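Local structure of mandelate racemase/muconate lactonizing enzyme-like protein (Rubrobacter xylanophilus DSM 9941, 3CYJ) at residues 164-169 with 194-199; 243-248 with 263-268. The protein belongs to the mandelate racemase/muconate lactonizing enzyme family of the enolase superfamily and carries a sodium ion in its barrel domain. All blocks are in the same frame, centred on the assembly; numbering follows the deposited sequence.

Interaction 1 (164-169 with 194-199); sequences KMKVGR and DANGAY. With NA (sodium ion), chain E.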
ATOM      1  N   LYS A 164       9.078   6.623 -35.731  1.00 39.41           N
ATOM      2  CA  LYS A 164       9.636   7.234 -34.503  1.00 39.03           C
ATOM      3  C   LYS A 164      10.810   8.200 -34.721  1.00 38.43           C
ATOM      4  O   LYS A 164      11.686   7.972 -35.542  1.00 39.37           O
ATOM      5  CB  LYS A 164       9.996   6.141 -33.442  1.00 38.88           C
ATOM      6  CG  LYS A 164      10.223   6.648 -31.990  1.00 37.67           C
ATOM      7  CD  LYS A 164      10.502   5.444 -30.994  1.00 34.41           C
ATOM      8  CE  LYS A 164      11.965   4.978 -31.154  1.00 35.27           C
ATOM      9  NZ  LYS A 164      12.367   3.794 -30.379  1.00 36.01           N
ATOM     10  N   MET A 165      10.811   9.287 -33.964  1.00 38.00           N
ATOM     11  CA  MET A 165      11.877  10.303 -33.990  1.00 37.09           C
ATOM     12  C   MET A 165      12.403  10.626 -32.545  1.00 37.09           C
ATOM     13  O   MET A 165      11.754  10.311 -31.542  1.00 35.98           O
ATOM     14  CB  MET A 165      11.391  11.581 -34.695  1.00 36.21           C
ATOM     15  CG  MET A 165      10.125  12.218 -34.117  1.00 33.46           C
ATOM     16  SD  MET A 165       9.642  13.896 -34.732  1.00 30.75           S
ATOM     17  CE  MET A 165      11.027  14.938 -34.249  1.00 29.36           C
ATOM     18  N   LYS A 166      13.584  11.236 -32.461  1.00 38.17           N
ATOM     19  CA  LYS A 166      14.137  11.700 -31.202  1.00 37.14           C
ATOM     20  C   LYS A 166      13.720  13.120 -30.837  1.00 37.99           C
ATOM     21  O   LYS A 166      13.567  13.993 -31.693  1.00 36.96           O
ATOM     22  CB  LYS A 166      15.659  11.614 -31.254  1.00 38.92           C
ATOM     23  CG  LYS A 166      16.233  10.290 -31.782  1.00 37.66           C
ATOM     24  CD  LYS A 166      15.759   9.119 -30.965  1.00 40.17           C
ATOM     25  CE  LYS A 166      16.775   8.004 -30.997  1.00 41.71           C
ATOM     26  NZ  LYS A 166      16.114   6.733 -30.664  1.00 43.63           N
ATOM     27  N   VAL A 167      13.521  13.341 -29.539  1.00 38.28           N
ATOM     28  CA  VAL A 167      13.223  14.664 -28.977  1.00 38.04           C
ATOM     29  C   VAL A 167      14.040  14.835 -27.704  1.00 38.42           C
ATOM     30  O   VAL A 167      14.554  13.862 -27.135  1.00 37.26           O
ATOM     31  CB  VAL A 167      11.704  14.821 -28.521  1.00 38.97           C
ATOM     32  CG1 VAL A 167      10.792  14.920 -29.691  1.00 37.06           C
ATOM     33  CG2 VAL A 167      11.301  13.670 -27.544  1.00 35.63           C
ATOM     34  N   GLY A 168      14.110  16.061 -27.222  1.00 38.79           N
ATOM     35  CA  GLY A 168      14.569  16.236 -25.836  1.00 41.26           C
ATOM     36  C   GLY A 168      15.973  16.756 -25.641  1.00 43.43           C
ATOM     37  O   GLY A 168      16.339  17.120 -24.495  1.00 43.85           O
ATOM     38  N   ARG A 169      16.765  16.773 -26.728  1.00 43.61           N
ATOM     39  CA  ARG A 169      18.140  17.282 -26.683  1.00 45.56           C
ATOM     40  C   ARG A 169      18.206  18.827 -26.616  1.00 47.46           C
ATOM     41  O   ARG A 169      18.938  19.389 -25.795  1.00 47.68           O
ATOM     42  CB  ARG A 169      18.966  16.744 -27.863  1.00 45.49           C
ATOM     43  CG  ARG A 169      20.433  17.066 -27.753  1.00 43.31           C
ATOM     44  CD  ARG A 169      21.258  16.380 -28.816  1.00 42.01           C
ATOM     45  NE  ARG A 169      22.645  16.628 -28.459  1.00 45.77           N
ATOM     46  CZ  ARG A 169      23.380  15.816 -27.701  1.00 48.50           C
ATOM     47  NH1 ARG A 169      24.609  16.165 -27.376  1.00 47.61           N
ATOM     48  NH2 ARG A 169      22.891  14.646 -27.267  1.00 48.16           N
ATOM     49  N   ASP A 194      10.933   9.546 -28.883  1.00 34.98           N
ATOM     50  CA  ASP A 194      11.814   8.900 -27.956  1.00 35.54           C
ATOM     51  C   ASP A 194      12.698   9.978 -27.330  1.00 36.49           C
ATOM     52  O   ASP A 194      13.364  10.707 -28.049  1.00 35.87           O
ATOM     53  CB  ASP A 194      12.624   7.815 -28.669  1.00 33.86           C
ATOM     54  CG  ASP A 194      13.539   7.029 -27.720  1.00 36.25           C
ATOM     55  OD1 ASP A 194      13.634   7.278 -26.474  1.00 36.49           O
ATOM     56  OD2 ASP A 194      14.248   6.161 -28.238  1.00 37.74           O
ATOM     57  N   ALA A 195      12.702  10.054 -25.988  1.00 36.91           N
ATOM     58  CA  ALA A 195      13.424  11.122 -25.268  1.00 37.13           C
ATOM     59  C   ALA A 195      14.756  10.584 -24.704  1.00 37.91           C
ATOM     60  O   ALA A 195      15.619  11.361 -24.247  1.00 38.50           O
ATOM     61  CB  ALA A 195      12.549  11.705 -24.152  1.00 36.68           C
ATOM     62  N   ASN A 196      14.915   9.254 -24.738  1.00 37.68           N
ATOM     63  CA  ASN A 196      16.129   8.604 -24.245  1.00 38.24           C
ATOM     64  C   ASN A 196      16.526   9.155 -22.874  1.00 38.22           C
ATOM     65  O   ASN A 196      17.710   9.512 -22.650  1.00 38.44           O
ATOM     66  CB  ASN A 196      17.284   8.793 -25.263  1.00 38.95           C
ATOM     67  CG  ASN A 196      17.044   8.005 -26.548  1.00 39.58           C
ATOM     68  OD1 ASN A 196      17.437   6.841 -26.614  1.00 42.59           O
ATOM     69  ND2 ASN A 196      16.303   8.592 -27.529  1.00 36.84           N
ATOM     70  N   GLY A 197      15.528   9.278 -21.997  1.00 37.26           N
ATOM     71  CA  GLY A 197      15.720   9.719 -20.608  1.00 37.73           C
ATOM     72  C   GLY A 197      16.122  11.175 -20.404  1.00 37.96           C
ATOM     73  O   GLY A 197      16.682  11.523 -19.367  1.00 37.15           O
ATOM     74  N   ALA A 198      15.814  12.029 -21.374  1.00 37.23           N
ATOM     75  CA  ALA A 198      16.299  13.405 -21.343  1.00 37.63           C
ATOM     76  C   ALA A 198      15.629  14.346 -20.352  1.00 37.80           C
ATOM     77  O   ALA A 198      16.195  15.408 -20.055  1.00 39.72           O
ATOM     78  CB  ALA A 198      16.240  14.015 -22.772  1.00 36.92           C
ATOM     79  N   TYR A 199      14.419  14.012 -19.897  1.00 37.31           N
ATOM     80  CA  TYR A 199      13.607  14.902 -19.067  1.00 36.96           C
ATOM     81  C   TYR A 199      13.574  14.575 -17.564  1.00 37.25           C
ATOM     82  O   TYR A 199      13.705  13.421 -17.168  1.00 38.10           O
ATOM     83  CB  TYR A 199      12.133  14.840 -19.534  1.00 37.41           C
ATOM     84  CG  TYR A 199      11.871  15.182 -20.990  1.00 35.89           C
ATOM     85  CD1 TYR A 199      12.470  16.286 -21.605  1.00 35.96           C
ATOM     86  CD2 TYR A 199      10.981  14.399 -21.747  1.00 36.56           C
ATOM     87  CE1 TYR A 199      12.214  16.596 -22.991  1.00 36.92           C
ATOM     88  CE2 TYR A 199      10.674  14.716 -23.060  1.00 40.70           C
ATOM     89  CZ  TYR A 199      11.300  15.797 -23.693  1.00 39.49           C
ATOM     90  OH  TYR A 199      10.986  16.033 -24.996  1.00 39.33           O
TER
HETATM   91 NA    NA E 371      15.098   4.561 -26.573  1.00 55.39          NA
HETATM   92  O   HOH W   1      15.951  18.229 -21.495  1.00 61.43           O

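Interaction 2 (243-248 with 263-268); sequences VAIAAG and CVDILQ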
ATOM      1  N   VAL A 243      -1.562   8.696 -25.578  1.00 39.96           N
ATOM      2  CA  VAL A 243      -0.091   8.705 -25.705  1.00 39.56           C
ATOM      3  C   VAL A 243       0.462   7.551 -24.864  1.00 39.13           C
ATOM      4  O   VAL A 243       0.425   7.605 -23.651  1.00 39.21           O
ATOM      5  CB  VAL A 243       0.555  10.075 -25.293  1.00 39.04           C
ATOM      6  CG1 VAL A 243       2.149  10.068 -25.393  1.00 37.99           C
ATOM      7  CG2 VAL A 243      -0.031  11.208 -26.120  1.00 37.51           C
ATOM      8  N   ALA A 244       0.945   6.504 -25.500  1.00 38.02           N
ATOM      9  CA  ALA A 244       1.487   5.386 -24.726  1.00 38.63           C
ATOM     10  C   ALA A 244       2.883   5.669 -24.113  1.00 38.52           C
ATOM     11  O   ALA A 244       3.791   6.191 -24.774  1.00 37.76           O
ATOM     12  CB  ALA A 244       1.527   4.148 -25.586  1.00 38.52           C
ATOM     13  N   ILE A 245       3.022   5.397 -22.826  1.00 39.09           N
ATOM     14  CA  ILE A 245       4.313   5.582 -22.168  1.00 39.13           C
ATOM     15  C   ILE A 245       5.069   4.298 -22.327  1.00 38.40           C
ATOM     16  O   ILE A 245       4.591   3.283 -21.890  1.00 39.87           O
ATOM     17  CB  ILE A 245       4.159   5.999 -20.673  1.00 39.76           C
ATOM     18  CG1 ILE A 245       3.383   7.345 -20.536  1.00 40.44           C
ATOM     19  CG2 ILE A 245       5.520   6.064 -19.973  1.00 39.67           C
ATOM     20  CD1 ILE A 245       4.060   8.626 -21.264  1.00 37.60           C
ATOM     21  N   ALA A 246       6.226   4.316 -23.003  1.00 38.61           N
ATOM     22  CA  ALA A 246       6.996   3.060 -23.247  1.00 38.27           C
ATOM     23  C   ALA A 246       8.421   3.098 -22.648  1.00 38.11           C
ATOM     24  O   ALA A 246       9.063   4.161 -22.596  1.00 36.89           O
ATOM     25  CB  ALA A 246       7.092   2.755 -24.745  1.00 37.26           C
ATOM     26  N   ALA A 247       8.918   1.926 -22.227  1.00 38.66           N
ATOM     27  CA  ALA A 247      10.278   1.837 -21.695  1.00 39.70           C
ATOM     28  C   ALA A 247      10.716   0.403 -21.698  1.00 40.27           C
ATOM     29  O   ALA A 247       9.881  -0.467 -21.842  1.00 39.55           O
ATOM     30  CB  ALA A 247      10.339   2.427 -20.300  1.00 40.14           C
ATOM     31  N   GLY A 248      12.020   0.149 -21.568  1.00 42.93           N
ATOM     32  CA  GLY A 248      12.472  -1.213 -21.400  1.00 46.90           C
ATOM     33  C   GLY A 248      13.771  -1.757 -21.944  1.00 50.32           C
ATOM     34  O   GLY A 248      14.151  -2.905 -21.592  1.00 52.05           O
ATOM     35  N   CYS A 263       4.659  -0.216 -14.532  1.00 40.65           N
ATOM     36  CA  CYS A 263       4.906   1.248 -14.570  1.00 42.05           C
ATOM     37  C   CYS A 263       4.650   1.895 -15.877  1.00 41.22           C
ATOM     38  O   CYS A 263       4.666   3.125 -15.935  1.00 41.98           O
ATOM     39  CB  CYS A 263       6.388   1.574 -14.281  1.00 42.29           C
ATOM     40  SG  CYS A 263       6.864   1.089 -12.686  1.00 50.80           S
ATOM     41  N   VAL A 264       4.504   1.093 -16.934  1.00 41.10           N
ATOM     42  CA  VAL A 264       4.405   1.604 -18.320  1.00 39.84           C
ATOM     43  C   VAL A 264       3.124   1.160 -19.004  1.00 40.17           C
ATOM     44  O   VAL A 264       2.441   0.250 -18.503  1.00 38.98           O
ATOM     45  CB  VAL A 264       5.593   1.125 -19.236  1.00 40.45           C
ATOM     46  CG1 VAL A 264       6.940   1.681 -18.742  1.00 39.97           C
ATOM     47  CG2 VAL A 264       5.665  -0.392 -19.335  1.00 36.91           C
ATOM     48  N   ASP A 265       2.812   1.793 -20.153  1.00 38.89           N
ATOM     49  CA  ASP A 265       1.748   1.311 -21.023  1.00 38.61           C
ATOM     50  C   ASP A 265       2.277   0.256 -22.006  1.00 38.41           C
ATOM     51  O   ASP A 265       1.518  -0.622 -22.457  1.00 39.25           O
ATOM     52  CB  ASP A 265       1.113   2.470 -21.814  1.00 38.98           C
ATOM     53  CG  ASP A 265       0.631   3.616 -20.906  1.00 42.13           C
ATOM     54  OD1 ASP A 265      -0.197   3.351 -20.004  1.00 50.06           O
ATOM     55  OD2 ASP A 265       1.068   4.774 -21.072  1.00 37.75           O
ATOM     56  N   ILE A 266       3.543   0.378 -22.406  1.00 36.75           N
ATOM     57  CA  ILE A 266       4.126  -0.521 -23.381  1.00 36.97           C
ATOM     58  C   ILE A 266       5.530  -0.988 -22.948  1.00 37.47           C
ATOM     59  O   ILE A 266       6.395  -0.175 -22.658  1.00 36.53           O
ATOM     60  CB  ILE A 266       4.208   0.123 -24.820  1.00 37.48           C
ATOM     61  CG1 ILE A 266       2.833   0.614 -25.289  1.00 37.80           C
ATOM     62  CG2 ILE A 266       4.755  -0.896 -25.837  1.00 35.10           C
ATOM     63  CD1 ILE A 266       2.776   1.073 -26.683  1.00 40.15           C
ATOM     64  N   LEU A 267       5.738  -2.307 -22.893  1.00 38.59           N
ATOM     65  CA  LEU A 267       6.991  -2.852 -22.446  1.00 38.88           C
ATOM     66  C   LEU A 267       7.885  -3.116 -23.655  1.00 38.99           C
ATOM     67  O   LEU A 267       7.409  -3.602 -24.689  1.00 38.98           O
ATOM     68  CB  LEU A 267       6.752  -4.125 -21.653  1.00 39.25           C
ATOM     69  CG  LEU A 267       8.001  -4.858 -21.094  1.00 41.81           C
ATOM     70  CD1 LEU A 267       8.767  -3.944 -20.225  1.00 46.12           C
ATOM     71  CD2 LEU A 267       7.649  -5.983 -20.213  1.00 45.93           C
ATOM     72  N   GLN A 268       9.170  -2.788 -23.533  1.00 38.29           N
ATOM     73  CA  GLN A 268      10.106  -3.010 -24.606  1.00 38.74           C
ATOM     74  C   GLN A 268      11.208  -3.909 -24.138  1.00 39.33           C
ATOM     75  O   GLN A 268      11.576  -3.877 -22.973  1.00 39.80           O
ATOM     76  CB  GLN A 268      10.763  -1.708 -25.021  1.00 38.54           C
ATOM     77  CG  GLN A 268       9.800  -0.632 -25.401  1.00 41.21           C
ATOM     78  CD  GLN A 268      10.491   0.679 -25.655  1.00 43.23           C
ATOM     79  OE1 GLN A 268      10.044   1.439 -26.469  1.00 49.91           O
ATOM     80  NE2 GLN A 268      11.565   0.962 -24.932  1.00 47.47           N
TER

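Interaction 1 (164-169 with 194-199)
The sodium site at the C-terminal ends of the barrel strands takes its first ligand from this contact, between the parallel neighbours 162-166 and 190-194. D194 meets K166 and K164 here. D194 OD2 binds the sodium ion at 2.5 Å, and E221 and E222 supply the other two protein ligands. K166 NZ gives a salt-bridge hydrogen bond of 3.1 Å to the same D194 OD2, coming from above the carboxylate plane. The two side chains lie side by side and point the same way. K166 reaches this oxygen because its chain bends at chi2 (-58°). Its CD and CE pass against N196 ND2 on the way. NZ also makes a weak bond to a glycerol molecule. K164 approaches D194 differently, with CE packed on D194 CB at 3.8 Å. Its ammonium group is held by E221, E317 and Y135. The other carboxylate oxygen, D194 OD1, accepts a hydrogen bond from the backbone N-H of N196, which lies above the carboxylate plane. This Asx turn ties the metal ligand to the loop beyond the strand. A type I' turn from A195 to A198 follows. Two backbone bonds join the strand ends: D194 N to M165 O, and V167 N to D194 O. Further out the side chains are largely apolar, though V167 CG2 meets the ring at its hydroxyl, 3.5 Å from Y199 OH. It packs more loosely on A195 CB. Helix 201-215 adds F211 to this cluster and W207 as a stacking partner of the Y199 ring. G168 CA approaches that ring obliquely. Its positive phi (105°) suits glycine. One water donates to both G168 O and A198 O, at 3.2 Å from each.

Interaction 2 (243-248 with 263-268)
A244 and I266 touch in a parallel strand pair that belongs to a beta-alpha-beta unit of the barrel. Helix 254-261 makes the crossover between strands 244-247 and 266-269. The short strand axes run 5.0 Å apart at 20°. I266 CD1 comes within 3.5 Å of A244 CB, a tight carbon contact. The I266 chain reaches back along the sheet through an extended chi2 (-173°). Its CB rests against A246 CB, on the face that these two residues share. On the face of A247, V264 CG1 lies 3.8 Å from A247 CB. D265 sits just ahead of its strand and turns its carboxylate toward I245. With CG beside its own backbone N (chi1 -54°), D265 can offer OD2 to I245 N. This bond is short, 2.7 Å, and uses the anti lone pair of OD2. I245 O in turn accepts hydrogen bonds from both D265 N and I266 N, so two donors grip one carbonyl. A247 N to I266 O is a weak bond; Q268 N to A247 O is firmer, at 3.0 Å. Q268 extends beyond CG over the A247 peptide, with NE2 3.4 Å from A247 C. Its OE1 lies 3.7 Å from A246 CB and takes a hydrogen bond from Y219 OH, while NE2 makes a weak one to E221. G248 lies next to Q268, its CA in a CA-H...O contact of 3.2 Å with Q268 O. D265 OD2 also forms a salt bridge to K202 of another subunit, the third copy of the protein. One carboxylate oxygen therefore serves both a backbone N-H inside the chain and an ammonium group across the interface. The positive charge of that lysine probably favours the ionised form of D265.

Interactions 1 and 2 belong to the same barrel sheet, each at a parallel strand pair, and their centres lie 14 Å apart. They do not touch, with nearest atoms about 5 Å from each other. Strand 219-221 runs between them, pairing with 190-194 on one side and 244-247 on the other. The sodium ion relates the two contacts. Interaction 1 supplies a direct ligand through D194. Interaction 2 stays in the second shell, with the Q268 side chain about 5 Å from the ion. E221 is common ground: it binds sodium, pairs with K164 and is weakly bonded by Q268. The opposite end of interaction 2, at D265, faces a neighbouring subunit instead.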